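Local coordinates for protein Pcdhgc3 (Mus musculus, PDB 4ZI8) that probably mediates calcium-dependent cell adhesion as a clustered protocadherin, its first three extracellular cadherin domains being the part crystallised, and may help establish specific neuronal connections, at residues 170-175 with 202-207; 64-69 with 94-99. One frame throughout, in Å; residues are numbered along the deposited sequence. Where two conformers were deposited one is given.

Contact 1 (170-175 with 202-207); sequences FALRVQ and LVLTAL
F170 and L172 reach across the core of the second cadherin domain to L202 and L204, packing one sheet of its Greek-key beta sandwich on the other. The strand 170-176 lies at the border of the three-stranded sheet, beside 182-188, whereas 199-208 is an inner strand of the four-stranded sheet. The two run in the same general direction, and alternate residues face each other: the CA atoms of F170 and L202 are 9.3 Å apart and those of L172 and L204 9.1 Å, with no hydrogen bond between the segments. Each pair meets with its side chains crossing at about a right angle. In the first, ring atom CD2 of F170 makes the contact, 3.9 Å from CD1 of L202, the methyl coming in obliquely. The F170 side chain leaves the backbone toward the opposite strand, and with CG beside its backbone N and anti to the carbonyl carbon (chi1 -62°) the ring lies deep in the interior, where L186, L188 and I222 also pack against it. I222 touches L202 as well, which gives the two partners a common neighbour. The second pair is purely aliphatic. L204 does not start out straight at its partner, but its CG stands opposite the backbone N (chi1 178°) and brings the branch end nearer. L172 meets Y162 and L164 on strand 159-164, and L204 meets I220 on strand 215-225, so this pair also sits among side chains of the larger sheet. A single methyl of L204 is straddled by the fork of L172: its CD1 lies 3.7 Å from CD2 and 4.0 Å from CD1 of that leucine.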
loop_
_atom_site.group_PDB
_atom_site.type_symbol
_atom_site.label_atom_id
_atom_site.label_comp_id
_atom_site.label_asym_id
_atom_site.label_seq_id
_atom_site.Cartn_x
_atom_site.Cartn_y
_atom_site.Cartn_z
ATOM N N PHE B 170 1.262 -12.130 -10.808
ATOM C CA PHE B 170 2.383 -11.203 -10.971
ATOM C C PHE B 170 3.229 -11.484 -12.213
ATOM O O PHE B 170 3.626 -12.632 -12.472
ATOM C CB PHE B 170 3.299 -11.272 -9.754
ATOM C CG PHE B 170 2.656 -10.862 -8.455
ATOM C CD1 PHE B 170 2.523 -9.524 -8.125
ATOM C CD2 PHE B 170 2.237 -11.813 -7.548
ATOM C CE1 PHE B 170 1.962 -9.143 -6.937
ATOM C CE2 PHE B 170 1.659 -11.439 -6.360
ATOM C CZ PHE B 170 1.533 -10.098 -6.047
ATOM N N ALA B 171 3.528 -10.443 -12.981
ATOM C CA ALA B 171 4.605 -10.541 -13.970
ATOM C C ALA B 171 5.878 -9.963 -13.357
ATOM O O ALA B 171 5.826 -9.326 -12.300
ATOM C CB ALA B 171 4.246 -9.822 -15.265
ATOM N N LEU B 172 7.015 -10.211 -14.003
ATOM C CA LEU B 172 8.304 -9.691 -13.540
ATOM C C LEU B 172 8.838 -8.659 -14.509
ATOM O O LEU B 172 8.787 -8.869 -15.718
ATOM C CB LEU B 172 9.330 -10.813 -13.387
ATOM C CG LEU B 172 10.524 -10.465 -12.481
ATOM C CD1 LEU B 172 10.051 -10.327 -11.036
ATOM C CD2 LEU B 172 11.651 -11.505 -12.569
ATOM N N ARG B 173 9.346 -7.542 -13.999
ATOM C CA ARG B 173 10.165 -6.653 -14.839
ATOM C C ARG B 173 11.575 -6.576 -14.324
ATOM O O ARG B 173 11.786 -6.585 -13.123
ATOM C CB ARG B 173 9.583 -5.258 -14.900
ATOM C CG ARG B 173 8.233 -5.301 -15.457
ATOM C CD ARG B 173 7.736 -3.956 -15.788
ATOM N NE ARG B 173 6.442 -4.104 -16.437
ATOM C CZ ARG B 173 5.660 -3.081 -16.745
ATOM N NH1 ARG B 173 6.053 -1.847 -16.452
ATOM N NH2 ARG B 173 4.501 -3.292 -17.347
ATOM N N VAL B 174 12.544 -6.504 -15.223
ATOM C CA VAL B 174 13.917 -6.323 -14.792
ATOM C C VAL B 174 14.340 -4.938 -15.237
ATOM O O VAL B 174 14.216 -4.590 -16.414
ATOM C CB VAL B 174 14.841 -7.401 -15.363
ATOM C CG1 VAL B 174 16.284 -7.167 -14.920
ATOM C CG2 VAL B 174 14.377 -8.770 -14.905
ATOM N N GLN B 175 14.781 -4.122 -14.291
ATOM C CA GLN B 175 15.163 -2.753 -14.598
ATOM C C GLN B 175 16.673 -2.624 -14.495
ATOM O O GLN B 175 17.311 -3.310 -13.700
ATOM C CB GLN B 175 14.477 -1.766 -13.650
ATOM C CG GLN B 175 12.959 -1.912 -13.573
ATOM C CD GLN B 175 12.274 -1.482 -14.855
ATOM O OE1 GLN B 175 12.916 -0.954 -15.769
ATOM N NE2 GLN B 175 10.967 -1.706 -14.929
ATOM N N LEU B 202 6.196 -17.262 -4.101
ATOM C CA LEU B 202 6.918 -17.130 -5.343
ATOM C C LEU B 202 8.407 -17.363 -5.153
ATOM O O LEU B 202 8.884 -17.327 -4.076
ATOM C CB LEU B 202 6.764 -15.734 -5.905
ATOM C CG LEU B 202 5.409 -15.108 -6.028
ATOM C CD1 LEU B 202 5.496 -13.634 -6.262
ATOM C CD2 LEU B 202 4.673 -15.762 -7.155
ATOM N N VAL B 203 9.107 -17.582 -6.251
ATOM C CA VAL B 203 10.540 -17.704 -6.226
ATOM C C VAL B 203 11.136 -16.794 -7.299
ATOM O O VAL B 203 10.801 -16.906 -8.433
ATOM C CB VAL B 203 11.075 -19.128 -6.444
ATOM C CG1 VAL B 203 12.580 -19.145 -6.365
ATOM C CG2 VAL B 203 10.522 -20.074 -5.414
ATOM N N LEU B 204 11.994 -15.885 -6.878
ATOM C CA LEU B 204 12.775 -15.038 -7.764
ATOM C C LEU B 204 14.148 -15.681 -7.970
ATOM O O LEU B 204 14.853 -15.989 -6.998
ATOM C CB LEU B 204 12.952 -13.636 -7.181
ATOM C CG LEU B 204 13.785 -12.605 -7.956
ATOM C CD1 LEU B 204 13.072 -12.207 -9.203
ATOM C CD2 LEU B 204 14.137 -11.379 -7.090
ATOM N N THR B 205 14.504 -15.884 -9.228
ATOM C CA THR B 205 15.805 -16.448 -9.595
ATOM C C THR B 205 16.691 -15.381 -10.227
ATOM O O THR B 205 16.278 -14.726 -11.173
ATOM C CB THR B 205 15.635 -17.606 -10.551
ATOM O OG1 THR B 205 14.936 -18.649 -9.878
ATOM C CG2 THR B 205 16.994 -18.134 -11.014
ATOM N N ALA B 206 17.885 -15.174 -9.679
ATOM C CA ALA B 206 18.854 -14.295 -10.330
ATOM C C ALA B 206 19.843 -15.141 -11.126
ATOM O O ALA B 206 20.295 -16.171 -10.620
ATOM C CB ALA B 206 19.573 -13.470 -9.321
ATOM N N LEU B 207 20.135 -14.735 -12.364
ATOM C CA LEU B 207 21.042 -15.489 -13.245
ATOM C C LEU B 207 22.170 -14.621 -13.799
ATOM O O LEU B 207 21.954 -13.469 -14.190
ATOM C CB LEU B 207 20.286 -16.084 -14.424
ATOM C CG LEU B 207 19.141 -17.029 -14.070
ATOM C CD1 LEU B 207 17.855 -16.555 -14.772
ATOM C CD2 LEU B 207 19.468 -18.450 -14.476
#

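Contact 2 (64-69 with 94-99); sequences RRFFEV and CTVTLE
V96 receives two consecutive phenylalanines, F66 and F67, where the two sheets of the first cadherin domain come together near the start of strand 67-69. The approach begins with an inverse gamma turn centred on R65, in which F66 N makes a weak hydrogen bond to R64 O. R64 lays its CB over one face of the F66 ring, 3.8 Å above the plane and toward the rim, while its guanidinium goes off to E86. R65 stays on the outer side and holds E68 within its own segment: NE bonds E68 OE2 at 2.8 Å, meeting the oxygen nearly along its C-O axis but tilted 21° from the guanidinium plane. F66 then turns to the other strand, its CD2 lying 4.1 Å from V96 CG1, with the two side chains at about a right angle. F67 goes deeper. The same methyl meets its ring in plane at the edge, 3.9 Å from CE2, so V96 CG1 serves both rings; the methyl is put there by its position anti to the V96 backbone N (chi1 171°). Farther back along F67, its CB lies 4.3 Å from L98 CD1. L82 touches both phenylalanines, and L87 of helix 84-88 joins F66 to V96, closing the cluster. The salt bridge of R65 and E68 takes no part in the join between the segments. Carbon alone makes it, which implies that they are held by van der Waals packing and the hydrophobic effect, probably strongest round the buried F67.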
loop_
_atom_site.group_PDB
_atom_site.type_symbol
_atom_site.label_atom_id
_atom_site.label_comp_id
_atom_site.label_asym_id
_atom_site.label_seq_id
_atom_site.Cartn_x
_atom_site.Cartn_y
_atom_site.Cartn_z
ATOM N N ARG B 64 51.075 -9.763 -1.317
ATOM C CA ARG B 64 51.277 -11.201 -1.344
ATOM C C ARG B 64 52.173 -11.629 -2.491
ATOM O O ARG B 64 52.152 -11.034 -3.579
ATOM C CB ARG B 64 49.947 -11.920 -1.478
ATOM C CG ARG B 64 48.983 -11.695 -0.338
ATOM C CD ARG B 64 47.711 -12.418 -0.650
ATOM N NE ARG B 64 46.643 -11.912 0.183
ATOM C CZ ARG B 64 45.363 -12.153 -0.042
ATOM N NH1 ARG B 64 45.011 -12.898 -1.076
ATOM N NH2 ARG B 64 44.456 -11.637 0.775
ATOM N N ARG B 65 52.937 -12.688 -2.281
ATOM C CA ARG B 65 53.775 -13.188 -3.360
ATOM C C ARG B 65 52.976 -14.061 -4.315
ATOM O O ARG B 65 52.996 -15.298 -4.249
ATOM C CB ARG B 65 54.962 -13.944 -2.783
ATOM C CG ARG B 65 55.733 -13.091 -1.800
ATOM C CD ARG B 65 57.228 -13.433 -1.809
ATOM N NE ARG B 65 57.464 -14.780 -1.313
ATOM C CZ ARG B 65 57.673 -15.069 -0.031
ATOM N NH1 ARG B 65 57.668 -14.095 0.875
ATOM N NH2 ARG B 65 57.891 -16.326 0.354
ATOM N N PHE B 66 52.285 -13.401 -5.224
ATOM C CA PHE B 66 51.372 -14.087 -6.141
ATOM C C PHE B 66 52.134 -14.924 -7.156
ATOM O O PHE B 66 51.631 -15.935 -7.652
ATOM C CB PHE B 66 50.505 -13.065 -6.866
ATOM C CG PHE B 66 49.519 -12.353 -5.967
ATOM C CD1 PHE B 66 48.474 -13.055 -5.368
ATOM C CD2 PHE B 66 49.627 -10.985 -5.741
ATOM C CE1 PHE B 66 47.538 -12.387 -4.556
ATOM C CE2 PHE B 66 48.722 -10.317 -4.938
ATOM C CZ PHE B 66 47.664 -11.023 -4.340
ATOM N N PHE B 67 53.350 -14.478 -7.457
ATOM C CA PHE B 67 54.205 -15.127 -8.445
ATOM C C PHE B 67 55.590 -15.315 -7.898
ATOM O O PHE B 67 56.077 -14.512 -7.105
ATOM C CB PHE B 67 54.278 -14.302 -9.716
ATOM C CG PHE B 67 52.957 -14.053 -10.316
ATOM C CD1 PHE B 67 52.353 -15.007 -11.111
ATOM C CD2 PHE B 67 52.281 -12.884 -10.041
ATOM C CE1 PHE B 67 51.083 -14.761 -11.655
ATOM C CE2 PHE B 67 51.010 -12.634 -10.573
ATOM C CZ PHE B 67 50.416 -13.571 -11.366
ATOM N N GLU B 68 56.224 -16.387 -8.317
ATOM C CA GLU B 68 57.625 -16.591 -7.996
ATOM C C GLU B 68 58.313 -16.983 -9.290
ATOM O O GLU B 68 57.635 -17.361 -10.242
ATOM C CB GLU B 68 57.788 -17.664 -6.927
ATOM C CG GLU B 68 57.405 -17.189 -5.527
ATOM C CD GLU B 68 58.462 -16.299 -4.853
ATOM O OE1 GLU B 68 59.432 -15.869 -5.525
ATOM O OE2 GLU B 68 58.329 -16.048 -3.633
ATOM N N VAL B 69 59.644 -16.875 -9.332
ATOM C CA VAL B 69 60.418 -17.271 -10.499
ATOM C C VAL B 69 61.445 -18.304 -10.072
ATOM O O VAL B 69 62.046 -18.164 -9.025
ATOM C CB VAL B 69 61.110 -16.051 -11.156
ATOM C CG1 VAL B 69 61.939 -16.480 -12.359
ATOM C CG2 VAL B 69 60.066 -15.022 -11.575
ATOM N N CYS B 94 41.992 -6.422 -14.665
ATOM C CA CYS B 94 42.757 -6.703 -13.474
ATOM C C CYS B 94 44.221 -7.067 -13.783
ATOM O O CYS B 94 44.491 -8.127 -14.310
ATOM C CB CYS B 94 42.117 -7.845 -12.725
ATOM S SG CYS B 94 42.711 -8.058 -11.074
ATOM N N THR B 95 45.144 -6.213 -13.403
ATOM C CA THR B 95 46.568 -6.450 -13.693
ATOM C C THR B 95 47.324 -6.460 -12.393
ATOM O O THR B 95 47.179 -5.533 -11.590
ATOM C CB THR B 95 47.149 -5.369 -14.587
ATOM O OG1 THR B 95 46.404 -5.321 -15.800
ATOM C CG2 THR B 95 48.628 -5.656 -14.914
ATOM N N VAL B 96 48.092 -7.511 -12.150
ATOM C CA VAL B 96 48.967 -7.527 -10.999
ATOM C C VAL B 96 50.355 -7.057 -11.479
ATOM O O VAL B 96 50.856 -7.576 -12.461
ATOM C CB VAL B 96 49.082 -8.925 -10.395
ATOM C CG1 VAL B 96 50.177 -8.991 -9.323
ATOM C CG2 VAL B 96 47.739 -9.381 -9.810
ATOM N N THR B 97 50.953 -6.075 -10.828
ATOM C CA THR B 97 52.298 -5.672 -11.231
ATOM C C THR B 97 53.297 -6.179 -10.210
ATOM O O THR B 97 52.977 -6.372 -9.028
ATOM C CB THR B 97 52.418 -4.167 -11.379
ATOM O OG1 THR B 97 52.148 -3.558 -10.110
ATOM C CG2 THR B 97 51.404 -3.665 -12.391
ATOM N N LEU B 98 54.495 -6.466 -10.679
ATOM C CA LEU B 98 55.551 -6.879 -9.791
ATOM C C LEU B 98 56.881 -6.440 -10.394
ATOM O O LEU B 98 56.933 -5.884 -11.501
ATOM C CB LEU B 98 55.521 -8.391 -9.562
ATOM C CG LEU B 98 55.794 -9.285 -10.769
ATOM C CD1 LEU B 98 56.377 -10.599 -10.320
ATOM C CD2 LEU B 98 54.538 -9.530 -11.583
ATOM N N GLU B 99 57.960 -6.679 -9.662
ATOM C CA GLU B 99 59.298 -6.359 -10.145
ATOM C C GLU B 99 60.171 -7.577 -9.988
ATOM O O GLU B 99 59.915 -8.424 -9.132
ATOM C CB GLU B 99 59.884 -5.176 -9.395
ATOM C CG GLU B 99 59.020 -3.931 -9.459
ATOM C CD GLU B 99 59.471 -2.868 -8.470
ATOM O OE1 GLU B 99 59.102 -2.954 -7.279
ATOM O OE2 GLU B 99 60.207 -1.947 -8.877
#

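Read from the N terminus, contact 2 comes first: 64-69 returns to 94-99 after 24 residues that include strand 75-78 and helix 84-88. The chain then follows strand 107-116 out of the first domain, through the calcium-binding residues D117 to N121, into the second. There contact 1 closes a loop of similar length, with strand 182-188 within it. The two closures lie in series, neither nesting nor crossing, with centres 41 Å apart and nearest atoms about 21 Å apart. Each ties the border strand of a three-stranded sheet to an inner strand of the facing four-stranded sheet, at corresponding places in two successive cadherin domains.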